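Local coordinates for protein tRNA threonylcarbamoyladenosine dehydratase (Escherichia coli, PDB 4D79) that catalyses the ATP-dependent dehydration of threonylcarbamoyladenosine at position 37 of certain tRNAs to the cyclic form and can accept sulfur from the desulfurase CsdA in vitro, at residues 67-70 with 74-77. Sequence-based numbering, arbitrary orientation.
Sequences VTNT and IHAL
Two donors, both from T70, grip the carbonyl oxygen of V67, and T70 in turn lies against A76 of the facing segment. The backbone amide T70 N reaches V67 O at 3.1 Å, and the hydroxyl T70 OG1 donates to the same oxygen at 2.6 Å, at a C=O...O angle of 140° and tilted modestly from the carbonyl plane. The amide bond closes the turn from V67 to T70, and the hydroxyl bond adds a second grip that fixes the rotation of the threonine side chain.

Against this turn 74-77 brings the methyl of A76, which does most of the touching. Its CB sits 3.6 Å from N69 CB, equally close to N69 C, and 3.7 Å from T70 CA, so a single methyl rests on the backbone between N69 and T70. The junction is small (143 Å² in all) and holds by van der Waals contact, the methyl lying on the peptide group of N69 as well as on its CB.

H75 follows more loosely: its ring offers CE1 edge-on to N69 OD1 at 4.3 Å, the oxygen lying near the ring plane. The polar atoms have other partners: N69 OD1 takes the amide of C66, and H75 NE2 bonds the carbonyl oxygen of I38. The N69 side chain stands beside its own backbone N (chi1 -59°), which lets OD1 fold back to C66 while the residue still borders the bound ATP.

R51 of the second subunit hydrogen-bonds the carbonyls of T70 and A76, tying both segments to the dimer partner. Both belong to the long connection between strand 56-60 and helix 85-96 of the ThiF-family Rossmann-like core, where N69 and H75 lean on K85 at the start of that helix and H75 also touches S43 of helix 42-51.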
loop_
_atom_site.group_PDB
_atom_site.type_symbol
_atom_site.label_atom_id
_atom_site.label_comp_id
_atom_site.label_asym_id
_atom_site.label_seq_id
_atom_site.Cartn_x
_atom_site.Cartn_y
_atom_site.Cartn_z
ATOM N N VAL B 67 -9.928 15.907 -8.167
ATOM C CA VAL B 67 -10.912 14.869 -7.852
ATOM C C VAL B 67 -10.555 13.576 -8.571
ATOM O O VAL B 67 -10.768 12.475 -8.031
ATOM C CB VAL B 67 -12.342 15.333 -8.198
ATOM C CG1 VAL B 67 -12.500 15.576 -9.682
ATOM C CG2 VAL B 67 -13.337 14.275 -7.734
ATOM N N THR B 68 -9.929 13.683 -9.748
ATOM C CA THR B 68 -9.537 12.503 -10.507
ATOM C C THR B 68 -8.362 11.768 -9.881
ATOM O O THR B 68 -8.069 10.649 -10.330
ATOM C CB THR B 68 -9.190 12.849 -11.970
ATOM O OG1 THR B 68 -8.078 13.744 -12.001
ATOM C CG2 THR B 68 -10.386 13.483 -12.744
ATOM N N ASN B 69 -7.705 12.358 -8.862
ATOM C CA ASN B 69 -6.680 11.660 -8.082
ATOM C C ASN B 69 -7.248 10.601 -7.133
ATOM O O ASN B 69 -6.474 9.815 -6.569
ATOM C CB ASN B 69 -5.864 12.614 -7.195
ATOM C CG ASN B 69 -5.127 13.719 -7.951
ATOM O OD1 ASN B 69 -4.734 14.695 -7.320
ATOM N ND2 ASN B 69 -4.922 13.577 -9.256
ATOM N N THR B 70 -8.559 10.562 -6.948
ATOM C CA THR B 70 -9.184 9.773 -5.893
ATOM C C THR B 70 -8.872 8.293 -6.006
ATOM O O THR B 70 -8.792 7.603 -4.987
ATOM C CB THR B 70 -10.685 10.021 -5.944
ATOM O OG1 THR B 70 -10.912 11.405 -5.660
ATOM C CG2 THR B 70 -11.440 9.147 -4.965
ATOM N N ILE B 74 -3.268 9.099 -1.622
ATOM C CA ILE B 74 -3.787 9.019 -0.263
ATOM C C ILE B 74 -4.373 10.344 0.220
ATOM O O ILE B 74 -5.210 10.348 1.131
ATOM C CB ILE B 74 -2.663 8.519 0.658
ATOM C CG1 ILE B 74 -3.236 8.091 2.026
ATOM C CG2 ILE B 74 -1.609 9.568 0.804
ATOM C CD1 ILE B 74 -2.256 7.437 2.930
ATOM N N HIS B 75 -3.948 11.455 -0.348
ATOM C CA HIS B 75 -4.417 12.785 0.043
ATOM C C HIS B 75 -5.660 13.233 -0.709
ATOM O O HIS B 75 -6.166 14.328 -0.436
ATOM C CB HIS B 75 -3.313 13.823 -0.170
ATOM C CG HIS B 75 -2.707 13.752 -1.533
ATOM N ND1 HIS B 75 -3.438 13.952 -2.696
ATOM C CD2 HIS B 75 -1.453 13.442 -1.921
ATOM C CE1 HIS B 75 -2.643 13.770 -3.735
ATOM N NE2 HIS B 75 -1.436 13.459 -3.288
ATOM N N ALA B 76 -6.159 12.422 -1.638
ATOM C CA ALA B 76 -7.271 12.818 -2.505
ATOM C C ALA B 76 -8.557 12.523 -1.746
ATOM O O ALA B 76 -9.040 11.390 -1.682
ATOM C CB ALA B 76 -7.187 12.107 -3.848
ATOM N N LEU B 77 -9.057 13.561 -1.081
ATOM C CA LEU B 77 -10.281 13.520 -0.297
ATOM C C LEU B 77 -11.115 14.714 -0.718
ATOM O O LEU B 77 -10.575 15.737 -1.145
ATOM C CB LEU B 77 -10.020 13.624 1.228
ATOM C CG LEU B 77 -9.081 12.611 1.883
ATOM C CD1 LEU B 77 -8.834 12.944 3.373
ATOM C CD2 LEU B 77 -9.661 11.218 1.733
#